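Local coordinates for periplasmic binding protein/LacI transcriptional regulator (Burkholderia multivorans, PDB 4YLE) that probably binds a simple sugar in the periplasm and delivers it to an ABC transporter for uptake, at residues R83-E86 with Q87-S91; Y256-N260 with A261-M265. One frame throughout, in Å; residues are numbered along the deposited sequence.

Overall arrangement
Contact 1 (83-86 with 87-91) and contact 2 (256-260 with 261-265) lie on opposite sides of the chain's centre. Their centres are about 33 Å apart, and their nearest atoms about 19 Å. Both are local, each formed within one continuous stretch. Contact 1 covers the last turns of helix 78-90 and the residue after it. This helix lies on the larger, mixed sheet, and the contact sits about 22 Å from the chain centre. Contact 2 follows strand 252-254, an outermost strand of the four-stranded sheet, and leads into helix 263-268. It sits closer in, about 14 Å from the centre. The side chain of Ile259 is about 6 Å from the bound unknown ligand, and Asp257 OD2 is hydrogen-bonded to it.

Contact 1 of 2, residues R83-E86 with Q87-S91; sequences RIVE and QMIVS
Ile84 and Met88 meet one turn apart on helix 78-90, an alpha helix of the Rossmann-like alpha/beta fold of periplasmic binding proteins. Ile84 CG2 lies 4.4 Å from Met88 CG, a loose apolar contact. Residue 88 is selenomethionine. Its CG stands beside the backbone N (chi1 -69°), which brings CG to 3.3 Å from Ile84 O. Beyond CG the chain bends at both remaining torsions. The neighbouring pair is similar: Val85 CG1 approaches Ile89 CD1 at 4.5 Å. The backbone sets this spacing. Gln87 N, Met88 N, Ile89 N and Val90 N donate to the carbonyls of Arg83, Ile84, Val85 and Glu86. The bond from Val90 N to Glu86 O is the longest of the four, at 3.2 Å. Further out, Ile84 and Met88 press on strands 66-72 and 34-39. Val85 and Met88 both reach Ile96 of strand 95-98. On another flank, Glu86 and Ile89 touch Lys112 of helix 107-115. At the last turn Glu86 O also takes a second, weak bond from Ile89 N, 3.1 Å long and bent to 124° at the hydrogen.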
ATOM      1  N   ARG A  83      -1.900  18.766   3.205  1.00 40.62           N
ATOM      2  CA  ARG A  83      -2.904  19.755   3.567  1.00 42.41           C
ATOM      3  C   ARG A  83      -3.930  19.153   4.516  1.00 40.81           C
ATOM      4  O   ARG A  83      -4.353  19.798   5.473  1.00 42.17           O
ATOM      5  CB  ARG A  83      -3.586  20.321   2.321  1.00 43.45           C
ATOM      6  CG  ARG A  83      -2.725  21.346   1.585  1.00 51.13           C
ATOM      7  CD  ARG A  83      -3.549  22.206   0.641  1.00 48.20           C
ATOM      8  NE  ARG A  83      -4.276  21.405  -0.342  1.00 50.79           N
ATOM      9  CZ  ARG A  83      -3.788  21.013  -1.518  1.00 53.75           C
ATOM     10  NH1 ARG A  83      -2.555  21.332  -1.886  1.00 55.50           N
ATOM     11  NH2 ARG A  83      -4.541  20.282  -2.334  1.00 56.07           N
ATOM     12  N   ILE A  84      -4.313  17.905   4.257  1.00 37.69           N
ATOM     13  CA  ILE A  84      -5.286  17.241   5.096  1.00 36.05           C
ATOM     14  C   ILE A  84      -4.753  17.123   6.519  1.00 37.70           C
ATOM     15  O   ILE A  84      -5.467  17.419   7.480  1.00 36.87           O
ATOM     16  CB  ILE A  84      -5.634  15.877   4.524  1.00 32.97           C
ATOM     17  CG1 ILE A  84      -6.465  16.084   3.260  1.00 33.40           C
ATOM     18  CG2 ILE A  84      -6.431  15.053   5.520  1.00 31.25           C
ATOM     19  CD1 ILE A  84      -6.599  14.883   2.393  1.00 33.53           C
ATOM     20  N   VAL A  85      -3.501  16.707   6.660  1.00 35.72           N
ATOM     21  CA  VAL A  85      -2.920  16.554   7.986  1.00 35.97           C
ATOM     22  C   VAL A  85      -2.872  17.918   8.692  1.00 39.25           C
ATOM     23  O   VAL A  85      -3.241  18.017   9.860  1.00 39.62           O
ATOM     24  CB  VAL A  85      -1.526  15.919   7.931  1.00 35.41           C
ATOM     25  CG1 VAL A  85      -0.956  15.740   9.336  1.00 37.72           C
ATOM     26  CG2 VAL A  85      -1.601  14.544   7.223  1.00 32.42           C
ATOM     27  N   GLU A  86      -2.463  18.970   7.986  1.00 41.51           N
ATOM     28  CA  GLU A  86      -2.465  20.315   8.584  1.00 44.86           C
ATOM     29  C   GLU A  86      -3.862  20.717   9.061  1.00 45.39           C
ATOM     30  O   GLU A  86      -4.018  21.284  10.143  1.00 47.12           O
ATOM     31  CB  GLU A  86      -1.906  21.341   7.588  1.00 47.28           C
ATOM     32  CG  GLU A  86      -0.440  21.055   7.302  1.00 47.67           C
ATOM     33  CD  GLU A  86       0.303  22.181   6.612  1.00 63.13           C
ATOM     34  OE1 GLU A  86      -0.191  22.694   5.578  1.00 64.40           O
ATOM     35  OE2 GLU A  86       1.404  22.525   7.100  1.00 60.68           O
ATOM     36  N   GLN A  87      -4.880  20.364   8.280  1.00 47.68           N
ATOM     37  CA  GLN A  87      -6.268  20.657   8.635  1.00 46.12           C
ATOM     38  C   GLN A  87      -6.701  19.828   9.855  1.00 46.46           C
ATOM     39  O   GLN A  87      -7.536  20.259  10.652  1.00 47.21           O
ATOM     40  CB  GLN A  87      -7.157  20.391   7.416  1.00 53.07           C
ATOM     41  CG  GLN A  87      -8.661  20.305   7.659  1.00 58.73           C
ATOM     42  CD  GLN A  87      -9.380  19.637   6.480  1.00 74.48           C
ATOM     43  OE1 GLN A  87      -8.923  19.715   5.330  1.00 80.56           O
ATOM     44  NE2 GLN A  87     -10.491  18.959   6.767  1.00 71.60           N
HETATM   45  N   MSE A  88      -6.125  18.638  10.001  1.00 40.34           N
HETATM   46  CA  MSE A  88      -6.392  17.813  11.177  1.00 38.94           C
HETATM   47  C   MSE A  88      -5.730  18.425  12.416  1.00 42.56           C
HETATM   48  O   MSE A  88      -6.231  18.276  13.528  1.00 41.19           O
HETATM   49  CB  MSE A  88      -5.895  16.372  10.963  1.00 35.71           C
HETATM   50  CG  MSE A  88      -6.682  15.588   9.925  1.00 42.15           C
HETATM   51 SE   MSE A  88      -8.622  15.512  10.240  1.00 43.11          SE
HETATM   52  CE  MSE A  88      -9.250  16.837   8.933  1.00 47.76           C
ATOM     53  N   ILE A  89      -4.602  19.104  12.227  1.00 42.67           N
ATOM     54  CA  ILE A  89      -3.898  19.708  13.363  1.00 44.88           C
ATOM     55  C   ILE A  89      -4.676  20.919  13.876  1.00 52.79           C
ATOM     56  O   ILE A  89      -4.682  21.179  15.078  1.00 49.26           O
ATOM     57  CB  ILE A  89      -2.442  20.123  13.001  1.00 46.23           C
ATOM     58  CG1 ILE A  89      -1.621  18.883  12.634  1.00 43.64           C
ATOM     59  CG2 ILE A  89      -1.772  20.838  14.171  1.00 51.33           C
ATOM     60  CD1 ILE A  89      -0.202  19.127  12.171  1.00 49.93           C
ATOM     61  N   VAL A  90      -5.354  21.645  12.988  1.00 54.34           N
ATOM     62  CA  VAL A  90      -6.122  22.806  13.432  1.00 52.22           C
ATOM     63  C   VAL A  90      -7.398  22.366  14.155  1.00 52.21           C
ATOM     64  O   VAL A  90      -7.809  22.988  15.133  1.00 53.89           O
ATOM     65  CB  VAL A  90      -6.485  23.766  12.263  1.00 57.32           C
ATOM     66  CG1 VAL A  90      -5.229  24.286  11.586  1.00 55.24           C
ATOM     67  CG2 VAL A  90      -7.367  23.092  11.246  1.00 59.31           C
ATOM     68  N   SER A  91      -8.011  21.281  13.695  1.00 48.65           N
ATOM     69  CA  SER A  91      -9.210  20.762  14.343  1.00 47.93           C
ATOM     70  C   SER A  91      -8.907  20.110  15.694  1.00 47.12           C
ATOM     71  O   SER A  91      -9.805  19.575  16.331  1.00 46.52           O
ATOM     72  CB  SER A  91      -9.908  19.745  13.436  1.00 62.29           C
ATOM     73  OG  SER A  91     -10.430  20.370  12.278  1.00 65.12           O
TER

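Contact 2 of 2, residues Y256-N260 with A261-M265; sequences YDNIN and AIKPM
Asn260 and Lys263 run alongside each other in the same direction, joined at their ends by a hydrogen bond. Lys263 NZ gives it to Asn260 OD1 over 2.9 Å. The C=O...N angle is 159°, and the donor is tilted 19° from the amide plane. The lysine chain is extended beyond CG, which carries its methylenes past Asn260; Lys263 CE is 3.4 Å from Asn260 OD1. The Asn258 side chain passes roughly perpendicular to the lysine, and its OD1 lies 4.1 Å from Lys263 CE. The same OD1 approaches Ile262 CG2.

Ile259 packs beside the turn. Its CD1 touches Ala261 CB at 4.0 Å, and its CG1 faces Ile262 CB at 4.2 Å. The backbone turns tightly here. Ile262 N bonds to Ile259 O, and Lys263 N bonds to Asn260 O over 3.0 Å. Both donors sit well above the carbonyl planes. Pro264 has no N-H to give, and its CD lies against Asn260 O instead.

Surrounding groups fix the loop. Asp232 accepts a hydrogen bond from Ile259 N, Glu45 accepts one from Asn260 N, and Asp276 OD2 accepts one from the side-chain ND2 of Asn258. Asp257 OD2 bonds to the unknown ligand. The two backbone bonds make overlapping i to i+3 beta turns, which lead from the loop after strand 252-254 into helix 263-268. They lie beside the bound unknown ligand, consistent with the binding cleft of a periplasmic binding protein fold.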
ATOM      1  N   TYR A 256      -1.323  -7.347  -6.105  1.00 14.63           N
ATOM      2  CA  TYR A 256      -1.206  -7.208  -4.656  1.00 15.73           C
ATOM      3  C   TYR A 256      -2.359  -6.320  -4.207  1.00 15.31           C
ATOM      4  O   TYR A 256      -2.499  -5.222  -4.737  1.00 18.25           O
ATOM      5  CB  TYR A 256       0.135  -6.560  -4.313  1.00 13.45           C
ATOM      6  CG  TYR A 256       0.696  -6.785  -2.931  1.00 14.37           C
ATOM      7  CD1 TYR A 256       1.604  -7.791  -2.716  1.00 17.40           C
ATOM      8  CD2 TYR A 256       0.386  -5.933  -1.880  1.00 16.11           C
ATOM      9  CE1 TYR A 256       2.179  -7.980  -1.486  1.00 16.95           C
ATOM     10  CE2 TYR A 256       0.990  -6.128  -0.626  1.00 16.23           C
ATOM     11  CZ  TYR A 256       1.866  -7.170  -0.472  1.00 15.75           C
ATOM     12  OH  TYR A 256       2.440  -7.327   0.763  1.00 22.31           O
ATOM     13  N   ASP A 257      -3.138  -6.788  -3.229  1.00 16.79           N
ATOM     14  CA  ASP A 257      -4.210  -6.049  -2.489  1.00 14.03           C
ATOM     15  C   ASP A 257      -5.470  -6.887  -2.323  1.00 18.25           C
ATOM     16  O   ASP A 257      -6.243  -6.667  -1.384  1.00 19.34           O
ATOM     17  CB  ASP A 257      -4.653  -4.714  -3.134  1.00 15.94           C
ATOM     18  CG  ASP A 257      -3.629  -3.585  -2.946  1.00 18.28           C
ATOM     19  OD1 ASP A 257      -2.715  -3.743  -2.117  1.00 16.39           O
ATOM     20  OD2 ASP A 257      -3.734  -2.560  -3.655  1.00 15.73           O
ATOM     21  N   ASN A 258      -5.716  -7.796  -3.261  1.00 19.46           N
ATOM     22  CA  ASN A 258      -6.960  -8.551  -3.303  1.00 20.92           C
ATOM     23  C   ASN A 258      -8.224  -7.673  -3.323  1.00 20.96           C
ATOM     24  O   ASN A 258      -9.184  -7.902  -2.554  1.00 22.60           O
ATOM     25  CB  ASN A 258      -6.993  -9.517  -2.130  1.00 20.53           C
ATOM     26  CG  ASN A 258      -8.021 -10.602  -2.289  1.00 25.15           C
ATOM     27  OD1 ASN A 258      -8.408 -10.979  -3.403  1.00 26.00           O
ATOM     28  ND2 ASN A 258      -8.506 -11.103  -1.158  1.00 23.97           N
ATOM     29  N   ILE A 259      -8.256  -6.676  -4.209  1.00 21.71           N
ATOM     30  CA  ILE A 259      -9.484  -5.884  -4.361  1.00 21.42           C
ATOM     31  C   ILE A 259     -10.569  -6.666  -5.092  1.00 28.53           C
ATOM     32  O   ILE A 259     -10.280  -7.582  -5.853  1.00 25.83           O
ATOM     33  CB  ILE A 259      -9.234  -4.547  -5.095  1.00 21.75           C
ATOM     34  CG1 ILE A 259      -8.812  -4.804  -6.545  1.00 23.04           C
ATOM     35  CG2 ILE A 259      -8.210  -3.725  -4.298  1.00 19.67           C
ATOM     36  CD1 ILE A 259      -8.568  -3.555  -7.377  1.00 24.81           C
ATOM     37  N   ASN A 260     -11.828  -6.310  -4.850  1.00 22.87           N
ATOM     38  CA  ASN A 260     -12.926  -7.029  -5.489  1.00 24.70           C
ATOM     39  C   ASN A 260     -12.782  -7.079  -6.986  1.00 24.59           C
ATOM     40  O   ASN A 260     -13.106  -8.091  -7.598  1.00 27.04           O
ATOM     41  CB  ASN A 260     -14.271  -6.399  -5.146  1.00 27.18           C
ATOM     42  CG  ASN A 260     -14.644  -6.639  -3.726  1.00 43.66           C
ATOM     43  OD1 ASN A 260     -14.571  -7.774  -3.260  1.00 57.08           O
ATOM     44  ND2 ASN A 260     -15.012  -5.576  -3.002  1.00 51.92           N
ATOM     45  N   ALA A 261     -12.298  -5.995  -7.588  1.00 24.27           N
ATOM     46  CA  ALA A 261     -12.223  -5.950  -9.051  1.00 28.32           C
ATOM     47  C   ALA A 261     -11.324  -7.074  -9.572  1.00 29.71           C
ATOM     48  O   ALA A 261     -11.469  -7.508 -10.709  1.00 29.64           O
ATOM     49  CB  ALA A 261     -11.722  -4.587  -9.526  1.00 33.87           C
ATOM     50  N   ILE A 262     -10.413  -7.565  -8.737  1.00 26.12           N
ATOM     51  CA  ILE A 262      -9.459  -8.575  -9.199  1.00 25.71           C
ATOM     52  C   ILE A 262     -10.045  -9.988  -9.135  1.00 31.67           C
ATOM     53  O   ILE A 262      -9.518 -10.924  -9.735  1.00 28.05           O
ATOM     54  CB  ILE A 262      -8.132  -8.507  -8.376  1.00 23.60           C
ATOM     55  CG1 ILE A 262      -6.935  -8.788  -9.283  1.00 28.23           C
ATOM     56  CG2 ILE A 262      -8.123  -9.453  -7.192  1.00 26.24           C
ATOM     57  CD1 ILE A 262      -6.584  -7.620 -10.207  1.00 26.07           C
ATOM     58  N   LYS A 263     -11.146 -10.154  -8.420  1.00 32.65           N
ATOM     59  CA  LYS A 263     -11.679 -11.503  -8.221  1.00 24.54           C
ATOM     60  C   LYS A 263     -12.202 -12.180  -9.484  1.00 26.42           C
ATOM     61  O   LYS A 263     -11.899 -13.349  -9.709  1.00 31.58           O
ATOM     62  CB  LYS A 263     -12.751 -11.450  -7.147  1.00 31.55           C
ATOM     63  CG  LYS A 263     -12.115 -11.153  -5.805  1.00 36.01           C
ATOM     64  CD  LYS A 263     -13.119 -10.931  -4.692  1.00 36.45           C
ATOM     65  CE  LYS A 263     -12.420 -10.339  -3.485  1.00 37.83           C
ATOM     66  NZ  LYS A 263     -13.355 -10.301  -2.347  1.00 49.99           N
ATOM     67  N   PRO A 264     -12.954 -11.464 -10.335  1.00 29.89           N
ATOM     68  CA  PRO A 264     -13.349 -12.131 -11.582  1.00 33.39           C
ATOM     69  C   PRO A 264     -12.134 -12.500 -12.428  1.00 36.40           C
ATOM     70  O   PRO A 264     -12.158 -13.464 -13.183  1.00 33.55           O
ATOM     71  CB  PRO A 264     -14.207 -11.088 -12.293  1.00 40.70           C
ATOM     72  CG  PRO A 264     -14.588 -10.109 -11.242  1.00 38.27           C
ATOM     73  CD  PRO A 264     -13.476 -10.089 -10.263  1.00 32.64           C
HETATM   74  N   MSE A 265     -11.061 -11.730 -12.282  1.00 36.57           N
HETATM   75  CA  MSE A 265      -9.858 -11.973 -13.060  1.00 31.58           C
HETATM   76  C   MSE A 265      -9.073 -13.183 -12.548  1.00 24.89           C
HETATM   77  O   MSE A 265      -8.515 -13.921 -13.358  1.00 29.38           O
HETATM   78  CB  MSE A 265      -8.998 -10.718 -13.076  1.00 30.36           C
HETATM   79  CG  MSE A 265      -9.760  -9.544 -13.637  1.00 36.30           C
HETATM   80 SE   MSE A 265      -8.608  -8.010 -13.893  1.00 36.21          SE
HETATM   81  CE  MSE A 265      -9.973  -6.635 -14.226  1.00 54.18           C
TER